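Local coordinates for prenyltransference for protein (Lavandula lanata, PDB 5HC8) that probably joins two molecules of dimethylallyl diphosphate head-to-middle to make lavandulyl diphosphate, with a fold related to undecaprenyl diphosphate synthases, at residues 57-62 with 135-140; 83-88 with 114-119; 102-107 with 123-128. All blocks are in the same frame, centred on the assembly; numbering follows the deposited sequence.

Overall arrangement
The three contacts lie on one flank of the parallel six-stranded sheet and in the helices that cover it. Interactions 1 and 3 are closest, their centres about 10 Å apart, and their strands 135-140 and 103-107 are neighbours in the sheet, tied by H135 to S105. Interaction 2 is about 17 Å from interaction 1 and 12 Å from interaction 3, measured between centres; it shares helix 115-128 with interaction 3, and L88 meets F104, while F87 touches F136. Along the chain, interactions 2 and 3 interlock between the two strands of interaction 1. Together they join this side of the sheet to helix 74-89, whose Y84 lines the pocket of the hydrocarbon ligand.

Interaction 1: 57-62 with 135-140; sequences IKLLTI and HFILAV. With SO4 (sulfate ion), chain E.
L60 and I62 each use both backbone N and O to bind strand 135-140, as expected for parallel strands. L60 N donates to H135 O and L60 O accepts from I137 N, while I62 repeats this with I137 O and A139 N; H135 N to K58 O (3.0 Å) adds a fifth bond. On one face, L59 CD1 reaches I137 CD1 at 3.6 Å, and T61 runs alongside I137, its OG1 bonded to H15 of the next strand. On the other face, I62 CD1 touches F136 CE1 at 3.7 Å, and the F136 ring turns its CD1 edge to L60 O. CG of H135 stands anti to the backbone N (chi1 -160°), turning the ring outward so that ND1 gives a nearly straight 2.8 Å bond to sulfate O1, in the ring plane. The sulfate, probably from the crystallisation liquor, also binds K184 N. NE2 is bonded to S105 on strand 103-107, and I137 CG1 lies over the rim of one ring face. A leucine in place of H135 would probably leave the sulfate and S105 without this partner. Gripped at both nitrogens, the imidazole is held against rotation beside a largely apolar strand pair.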
loop_
_atom_site.group_PDB
_atom_site.type_symbol
_atom_site.label_atom_id
_atom_site.label_comp_id
_atom_site.label_asym_id
_atom_site.label_seq_id
_atom_site.Cartn_x
_atom_site.Cartn_y
_atom_site.Cartn_z
ATOM N N ILE A 57 21.779 8.083 0.911
ATOM C CA ILE A 57 20.315 8.154 0.897
ATOM C C ILE A 57 19.909 9.623 1.255
ATOM O O ILE A 57 20.516 10.256 2.067
ATOM C CB ILE A 57 19.750 7.134 1.875
ATOM C CG1 ILE A 57 20.003 5.700 1.367
ATOM C CG2 ILE A 57 18.248 7.386 2.164
ATOM C CD1 ILE A 57 19.858 4.679 2.456
ATOM N N LYS A 58 18.916 10.141 0.585
ATOM C CA LYS A 58 18.506 11.517 0.716
ATOM C C LYS A 58 17.431 11.707 1.775
ATOM O O LYS A 58 17.409 12.705 2.431
ATOM C CB LYS A 58 18.049 12.059 -0.602
ATOM C CG LYS A 58 19.200 12.153 -1.610
ATOM C CD LYS A 58 18.680 12.586 -2.944
ATOM C CE LYS A 58 19.813 12.696 -3.979
ATOM N NZ LYS A 58 19.218 12.701 -5.353
ATOM N N LEU A 59 16.584 10.714 1.951
ATOM C CA LEU A 59 15.622 10.744 3.032
ATOM C C LEU A 59 15.449 9.376 3.672
ATOM O O LEU A 59 15.235 8.396 2.980
ATOM C CB LEU A 59 14.298 11.334 2.453
ATOM C CG LEU A 59 13.091 11.013 3.356
ATOM C CD1 LEU A 59 13.238 11.696 4.679
ATOM C CD2 LEU A 59 11.836 11.434 2.614
ATOM N N LEU A 60 15.587 9.312 4.987
ATOM C CA LEU A 60 15.289 8.104 5.765
ATOM C C LEU A 60 14.091 8.413 6.666
ATOM O O LEU A 60 14.143 9.372 7.461
ATOM C CB LEU A 60 16.385 7.766 6.700
ATOM C CG LEU A 60 16.159 6.451 7.466
ATOM C CD1 LEU A 60 16.276 5.247 6.515
ATOM C CD2 LEU A 60 17.102 6.308 8.627
ATOM N N THR A 61 13.029 7.657 6.501
ATOM C CA THR A 61 11.853 7.757 7.404
ATOM C C THR A 61 11.774 6.561 8.324
ATOM O O THR A 61 11.850 5.419 7.852
ATOM C CB THR A 61 10.578 7.850 6.574
ATOM O OG1 THR A 61 10.569 9.059 5.816
ATOM C CG2 THR A 61 9.364 7.866 7.505
ATOM N N ILE A 62 11.671 6.798 9.635
ATOM C CA ILE A 62 11.438 5.723 10.592
ATOM C C ILE A 62 10.049 5.911 11.183
ATOM O O ILE A 62 9.681 6.978 11.705
ATOM C CB ILE A 62 12.472 5.679 11.726
ATOM C CG1 ILE A 62 13.863 5.411 11.162
ATOM C CG2 ILE A 62 12.061 4.684 12.797
ATOM C CD1 ILE A 62 14.999 5.528 12.201
ATOM N N HIS A 135 17.928 14.175 5.026
ATOM C CA HIS A 135 16.705 14.357 5.780
ATOM C C HIS A 135 16.365 13.029 6.544
ATOM O O HIS A 135 16.464 11.913 5.982
ATOM C CB HIS A 135 15.628 14.772 4.780
ATOM C CG HIS A 135 14.427 15.447 5.354
ATOM N ND1 HIS A 135 13.416 15.923 4.549
ATOM C CD2 HIS A 135 14.060 15.745 6.624
ATOM C CE1 HIS A 135 12.484 16.475 5.295
ATOM N NE2 HIS A 135 12.844 16.363 6.558
ATOM N N PHE A 136 15.982 13.183 7.818
ATOM C CA PHE A 136 15.483 12.123 8.673
ATOM C C PHE A 136 14.092 12.503 9.143
ATOM O O PHE A 136 13.911 13.534 9.804
ATOM C CB PHE A 136 16.381 11.963 9.890
ATOM C CG PHE A 136 15.827 11.068 10.958
ATOM C CD1 PHE A 136 15.057 9.918 10.652
ATOM C CD2 PHE A 136 15.996 11.392 12.309
ATOM C CE1 PHE A 136 14.532 9.114 11.659
ATOM C CE2 PHE A 136 15.474 10.567 13.327
ATOM C CZ PHE A 136 14.756 9.422 13.001
ATOM N N ILE A 137 13.070 11.738 8.736
ATOM C CA ILE A 137 11.694 11.949 9.220
ATOM C C ILE A 137 11.357 10.879 10.265
ATOM O O ILE A 137 11.540 9.661 10.028
ATOM C CB ILE A 137 10.677 11.897 8.094
ATOM C CG1 ILE A 137 10.860 13.122 7.211
ATOM C CG2 ILE A 137 9.214 11.889 8.621
ATOM C CD1 ILE A 137 10.111 13.077 5.886
ATOM N N LEU A 138 10.910 11.338 11.428
ATOM C CA LEU A 138 10.328 10.472 12.433
ATOM C C LEU A 138 8.811 10.631 12.261
ATOM O O LEU A 138 8.280 11.691 12.452
ATOM C CB LEU A 138 10.789 10.832 13.835
ATOM C CG LEU A 138 10.205 9.947 14.931
ATOM C CD1 LEU A 138 10.651 8.492 14.902
ATOM C CD2 LEU A 138 10.519 10.567 16.266
ATOM N N ALA A 139 8.154 9.560 11.861
ATOM C CA ALA A 139 6.698 9.494 11.713
ATOM C C ALA A 139 6.079 8.945 12.992
ATOM O O ALA A 139 6.250 7.790 13.350
ATOM C CB ALA A 139 6.329 8.635 10.487
ATOM N N VAL A 140 5.336 9.808 13.670
ATOM C CA VAL A 140 4.816 9.561 14.981
ATOM C C VAL A 140 3.366 10.085 15.085
ATOM O O VAL A 140 3.040 11.206 14.645
ATOM C CB VAL A 140 5.839 10.115 16.007
ATOM C CG1 VAL A 140 5.945 11.619 15.888
ATOM C CG2 VAL A 140 5.566 9.610 17.369
HETATM S S SO4 E . 14.039 16.884 1.082
HETATM O O1 SO4 E . 13.662 15.571 1.768
HETATM O O2 SO4 E . 13.094 17.470 0.049
HETATM O O3 SO4 E . 14.230 17.988 2.093
HETATM O O4 SO4 E . 15.362 16.594 0.444
#

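Interaction 2: 83-88 with 114-119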
loop_
_atom_site.group_PDB
_atom_site.type_symbol
_atom_site.label_atom_id
_atom_site.label_comp_id
_atom_site.label_asym_id
_atom_site.label_seq_id
_atom_site.Cartn_x
_atom_site.Cartn_y
_atom_site.Cartn_z
ATOM N N ILE A 83 10.835 7.547 25.808
ATOM C CA ILE A 83 11.972 7.080 25.089
ATOM C C ILE A 83 12.197 7.922 23.871
ATOM O O ILE A 83 13.361 8.189 23.525
ATOM C CB ILE A 83 11.742 5.670 24.601
ATOM C CG1 ILE A 83 11.912 4.699 25.735
ATOM C CG2 ILE A 83 12.777 5.313 23.573
ATOM C CD1 ILE A 83 11.653 3.282 25.242
ATOM N N TYR A 84 11.104 8.340 23.215
ATOM C CA TYR A 84 11.252 9.166 22.023
ATOM C C TYR A 84 11.761 10.560 22.393
ATOM O O TYR A 84 12.517 11.159 21.644
ATOM C CB TYR A 84 9.971 9.202 21.139
ATOM C CG TYR A 84 9.610 7.812 20.619
ATOM C CD1 TYR A 84 10.596 6.835 20.463
ATOM C CD2 TYR A 84 8.297 7.447 20.348
ATOM C CE1 TYR A 84 10.284 5.579 20.045
ATOM C CE2 TYR A 84 8.003 6.172 19.914
ATOM C CZ TYR A 84 9.004 5.272 19.770
ATOM O OH TYR A 84 8.789 3.969 19.336
ATOM N N GLU A 85 11.315 11.093 23.522
ATOM C CA GLU A 85 11.823 12.385 23.969
ATOM C C GLU A 85 13.320 12.306 24.197
ATOM O O GLU A 85 14.096 13.149 23.792
ATOM C CB GLU A 85 11.164 12.769 25.284
ATOM C CG GLU A 85 11.706 14.104 25.809
ATOM C CD GLU A 85 11.130 14.488 27.170
ATOM O OE1 GLU A 85 10.927 15.687 27.418
ATOM O OE2 GLU A 85 10.845 13.590 27.960
ATOM N N ASP A 86 13.716 11.284 24.899
ATOM C CA ASP A 86 15.110 11.063 25.155
ATOM C C ASP A 86 15.888 10.907 23.852
ATOM O O ASP A 86 17.015 11.422 23.745
ATOM C CB ASP A 86 15.240 9.831 26.050
ATOM C CG ASP A 86 16.664 9.415 26.281
ATOM O OD1 ASP A 86 17.418 10.208 26.872
ATOM O OD2 ASP A 86 17.029 8.284 25.895
ATOM N N PHE A 87 15.321 10.188 22.854
ATOM C CA PHE A 87 16.038 9.967 21.582
ATOM C C PHE A 87 16.316 11.297 20.858
ATOM O O PHE A 87 17.425 11.537 20.356
ATOM C CB PHE A 87 15.257 8.963 20.676
ATOM C CG PHE A 87 15.677 8.998 19.219
ATOM C CD1 PHE A 87 16.818 8.322 18.782
ATOM C CD2 PHE A 87 14.925 9.697 18.300
ATOM C CE1 PHE A 87 17.203 8.344 17.451
ATOM C CE2 PHE A 87 15.297 9.736 16.952
ATOM C CZ PHE A 87 16.434 9.069 16.531
ATOM N N LEU A 88 15.301 12.141 20.837
ATOM C CA LEU A 88 15.291 13.457 20.234
ATOM C C LEU A 88 16.200 14.433 21.001
ATOM O O LEU A 88 16.851 15.326 20.414
ATOM C CB LEU A 88 13.836 14.026 20.221
ATOM C CG LEU A 88 12.836 13.350 19.279
ATOM C CD1 LEU A 88 11.432 13.946 19.403
ATOM C CD2 LEU A 88 13.291 13.469 17.831
ATOM N N PRO A 114 2.130 14.032 23.958
ATOM C CA PRO A 114 2.443 14.847 25.135
ATOM C C PRO A 114 3.216 16.117 24.787
ATOM O O PRO A 114 4.173 16.112 23.949
ATOM C CB PRO A 114 3.340 13.947 25.982
ATOM C CG PRO A 114 3.234 12.577 25.433
ATOM C CD PRO A 114 2.557 12.637 24.096
ATOM N N GLU A 115 2.864 17.199 25.484
ATOM C CA GLU A 115 3.466 18.480 25.200
ATOM C C GLU A 115 4.974 18.387 25.226
ATOM O O GLU A 115 5.628 19.050 24.443
ATOM C CB GLU A 115 3.026 19.562 26.201
ATOM C CG GLU A 115 1.552 19.927 26.125
ATOM C CD GLU A 115 1.233 20.913 25.018
ATOM O OE1 GLU A 115 2.163 21.397 24.336
ATOM O OE2 GLU A 115 0.033 21.218 24.840
ATOM N N TYR A 116 5.533 17.617 26.140
ATOM C CA TYR A 116 6.957 17.508 26.204
ATOM C C TYR A 116 7.601 16.915 24.940
ATOM O O TYR A 116 8.790 17.166 24.644
ATOM C CB TYR A 116 7.393 16.658 27.410
ATOM C CG TYR A 116 7.011 15.189 27.423
ATOM C CD1 TYR A 116 7.756 14.231 26.711
ATOM C CD2 TYR A 116 5.937 14.740 28.189
ATOM C CE1 TYR A 116 7.422 12.875 26.755
ATOM C CE2 TYR A 116 5.591 13.405 28.229
ATOM C CZ TYR A 116 6.333 12.469 27.513
ATOM O OH TYR A 116 5.941 11.150 27.562
ATOM N N LEU A 117 6.853 16.041 24.269
ATOM C CA LEU A 117 7.363 15.331 23.086
ATOM C C LEU A 117 7.241 16.255 21.926
ATOM O O LEU A 117 8.155 16.325 21.064
ATOM C CB LEU A 117 6.575 14.058 22.819
ATOM C CG LEU A 117 7.024 13.217 21.582
ATOM C CD1 LEU A 117 8.508 13.094 21.517
ATOM C CD2 LEU A 117 6.487 11.790 21.711
ATOM N N GLN A 118 6.143 16.998 21.910
ATOM C CA GLN A 118 5.990 18.068 20.960
ATOM C C GLN A 118 7.079 19.145 21.020
ATOM O O GLN A 118 7.467 19.731 19.984
ATOM C CB GLN A 118 4.646 18.716 21.102
ATOM C CG GLN A 118 3.484 17.805 20.839
ATOM C CD GLN A 118 2.185 18.588 20.848
ATOM O OE1 GLN A 118 2.071 19.587 20.159
ATOM N NE2 GLN A 118 1.205 18.138 21.612
ATOM N N ASP A 119 7.561 19.393 22.232
ATOM C CA ASP A 119 8.598 20.390 22.456
ATOM C C ASP A 119 9.926 19.834 22.018
ATOM O O ASP A 119 10.771 20.551 21.420
ATOM C CB ASP A 119 8.692 20.739 23.969
ATOM C CG ASP A 119 7.508 21.586 24.470
ATOM O OD1 ASP A 119 6.800 22.215 23.630
ATOM O OD2 ASP A 119 7.322 21.626 25.720
#
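E85 sends its CG opposite its own backbone nitrogen (chi1 178°) and stays extended beyond it, which carries the carboxylate across to Y116. The tyrosine meets it with CG set between backbone N and carbonyl carbon. The two side chains cross at about a right angle, with the carboxylate and ring planes 32° apart. OE2 of E85 lies 3.4 Å from Y116 CD1, while OE1 comes 3.7 Å from Y116 CB, so both oxygens lie close to the CB-CD1 corner of Y116, obliquely to the ring, with no hydrogen bond between the two residues. R82, one turn before, joins the pair: it forms a salt bridge with E85 OE2 and a cation-pi contact with Y116, and its charge probably offsets that of the carboxylate beside the aromatic ring. Within 114-119, P114 CB sits 3.2 Å above the plane of the Y116 ring, offset toward the rim, which should restrict how the ring can turn.

The apolar part of the contact turns on L117, whose CD1 reaches toward helix 74-89. It meets L88 CD1 at 3.7 Å, crossing it at about a right angle, and lies 4.2 Å from Y84 CB. P114 occupies the N-cap position of helix 115-128, and its carbonyl oxygen accepts from both L117 N and Q118 N, fixing the first turn from which Y116 and L117 project.

The helix segments run nearly side by side, 21° apart in direction and 9.3 Å between axes. Beyond L117, the Y84 ring meets W45 and touches the bound 2-methylbuta-1,3-diene. The packing therefore probably backs one wall of the hydrocarbon pocket, as in other cis-prenyltransferases, where helices over the sheet enclose an apolar cleft.

Interaction 3: 102-107 with 123-128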
loop_
_atom_site.group_PDB
_atom_site.type_symbol
_atom_site.label_atom_id
_atom_site.label_comp_id
_atom_site.label_asym_id
_atom_site.label_seq_id
_atom_site.Cartn_x
_atom_site.Cartn_y
_atom_site.Cartn_z
ATOM N N ILE A 102 22.439 16.351 9.605
ATOM C CA ILE A 102 21.122 15.806 9.304
ATOM C C ILE A 102 20.021 16.805 9.521
ATOM O O ILE A 102 20.045 17.543 10.472
ATOM C CB ILE A 102 20.917 14.547 10.133
ATOM C CG1 ILE A 102 21.767 13.470 9.460
ATOM C CG2 ILE A 102 19.439 14.149 10.212
ATOM C CD1 ILE A 102 22.516 12.747 10.514
ATOM N N GLN A 103 19.066 16.825 8.609
ATOM C CA GLN A 103 17.892 17.612 8.782
ATOM C C GLN A 103 16.797 16.741 9.382
ATOM O O GLN A 103 16.514 15.671 8.815
ATOM C CB GLN A 103 17.430 18.139 7.466
ATOM C CG GLN A 103 18.483 18.920 6.711
ATOM C CD GLN A 103 18.005 19.295 5.310
ATOM O OE1 GLN A 103 17.147 20.157 5.165
ATOM N NE2 GLN A 103 18.540 18.624 4.274
ATOM N N PHE A 104 16.191 17.203 10.500
ATOM C CA PHE A 104 15.211 16.441 11.251
ATOM C C PHE A 104 13.814 17.014 11.101
ATOM O O PHE A 104 13.626 18.200 11.193
ATOM C CB PHE A 104 15.550 16.317 12.730
ATOM C CG PHE A 104 14.421 15.695 13.496
ATOM C CD1 PHE A 104 14.270 14.327 13.520
ATOM C CD2 PHE A 104 13.448 16.487 14.091
ATOM C CE1 PHE A 104 13.210 13.733 14.166
ATOM C CE2 PHE A 104 12.372 15.912 14.723
ATOM C CZ PHE A 104 12.245 14.524 14.757
ATOM N N SER A 105 12.831 16.179 10.748
ATOM C CA SER A 105 11.434 16.550 10.785
ATOM C C SER A 105 10.638 15.434 11.424
ATOM O O SER A 105 11.071 14.297 11.410
ATOM C CB SER A 105 10.844 16.764 9.425
ATOM O OG SER A 105 11.525 17.684 8.645
ATOM N N ALA A 106 9.489 15.773 11.997
ATOM C CA ALA A 106 8.542 14.776 12.425
ATOM C C ALA A 106 7.275 15.007 11.634
ATOM O O ALA A 106 6.905 16.195 11.271
ATOM C CB ALA A 106 8.289 14.779 13.949
ATOM N N ILE A 107 6.650 13.879 11.259
ATOM C CA ILE A 107 5.331 13.916 10.615
ATOM C C ILE A 107 4.331 13.109 11.439
ATOM O O ILE A 107 4.702 12.143 12.102
ATOM C CB ILE A 107 5.327 13.474 9.153
ATOM C CG1 ILE A 107 5.681 11.985 9.002
ATOM C CG2 ILE A 107 6.251 14.390 8.347
ATOM C CD1 ILE A 107 5.558 11.520 7.549
ATOM N N TYR A 123 12.286 21.348 19.137
ATOM C CA TYR A 123 13.673 21.695 19.388
ATOM C C TYR A 123 14.543 21.106 18.287
ATOM O O TYR A 123 15.292 21.834 17.598
ATOM C CB TYR A 123 14.113 21.216 20.791
ATOM C CG TYR A 123 15.623 21.175 21.035
ATOM C CD1 TYR A 123 16.386 22.354 21.021
ATOM C CD2 TYR A 123 16.282 19.959 21.321
ATOM C CE1 TYR A 123 17.746 22.319 21.260
ATOM C CE2 TYR A 123 17.662 19.905 21.566
ATOM C CZ TYR A 123 18.402 21.082 21.526
ATOM O OH TYR A 123 19.783 21.055 21.765
ATOM N N ALA A 124 14.413 19.795 18.069
ATOM C CA ALA A 124 15.236 19.128 17.066
ATOM C C ALA A 124 15.008 19.631 15.643
ATOM O O ALA A 124 15.918 19.621 14.824
ATOM C CB ALA A 124 15.086 17.596 17.143
ATOM N N GLU A 125 13.806 20.071 15.340
ATOM C CA GLU A 125 13.519 20.569 14.043
ATOM C C GLU A 125 14.204 21.952 13.890
ATOM O O GLU A 125 14.866 22.245 12.878
ATOM C CB GLU A 125 11.989 20.694 13.855
ATOM C CG GLU A 125 11.257 19.321 13.702
ATOM C CD GLU A 125 9.797 19.450 13.302
ATOM O OE1 GLU A 125 9.202 18.559 12.616
ATOM O OE2 GLU A 125 9.201 20.448 13.740
ATOM N N GLY A 126 14.026 22.797 14.909
ATOM C CA GLY A 126 14.660 24.128 14.929
ATOM C C GLY A 126 16.175 24.094 14.845
ATOM O O GLY A 126 16.758 24.806 14.045
ATOM N N LEU A 127 16.785 23.210 15.630
ATOM C CA LEU A 127 18.232 22.981 15.620
ATOM C C LEU A 127 18.779 22.544 14.253
ATOM O O LEU A 127 19.948 22.782 13.925
ATOM C CB LEU A 127 18.567 21.938 16.683
ATOM C CG LEU A 127 20.004 21.714 17.096
ATOM C CD1 LEU A 127 20.396 22.861 18.025
ATOM C CD2 LEU A 127 20.225 20.358 17.776
ATOM N N SER A 128 17.935 21.940 13.421
ATOM C CA SER A 128 18.420 21.351 12.165
ATOM C C SER A 128 17.847 22.076 10.964
ATOM O O SER A 128 18.077 21.705 9.807
ATOM C CB SER A 128 18.068 19.850 12.147
ATOM O OG SER A 128 16.671 19.648 12.203
HETATM O O HOH W 1 13.992 20.831 10.511
#
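F104 and A106 on strand 103-107 meet E125 and S128 of helix 115-128 within a beta-alpha-beta unit that continues into strand 135-140. Two side chains of the helix take up backbone N-H groups of the strand. S128 OG accepts from F104 N at 3.0 Å and donates a hydrogen bond to A124 O at 2.7 Å, in the carbonyl plane; its setting between backbone N and carbonyl carbon (chi1 61°) lets it serve both. Two bonds thus grip the hydroxyl of a buried serine. Farther along, the extended E125 chain brings OE1 to A106 N, 2.9 Å away in a nearly straight bond (168°) that meets the anti side of the carboxylate. K110 adds a long, weak ion pair to the same oxygen. A water donates to F104 O (2.7 Å) and to E125 O (2.9 Å), bridging strand and helix backbones.

Between these polar links lies the F104 ring. Its CD2 atom approaches A124 CB at 3.6 Å, and E125 CG comes equally near, the aliphatic part of the glutamate crossing the ring obliquely.

The strand and helix segments run roughly antiparallel, at 147°, with axes 6.9 Å apart at closest approach. Within the chain, strand 103-107 is the outermost of its side of the sheet: Q103, S105 and I107 bond through their backbones to strand 135-140, while F104 and A106 turn their N-H groups to the helix. F104 packs further on L138 and on L88 of helix 74-89, and helix 91-97 touches S128 through V96.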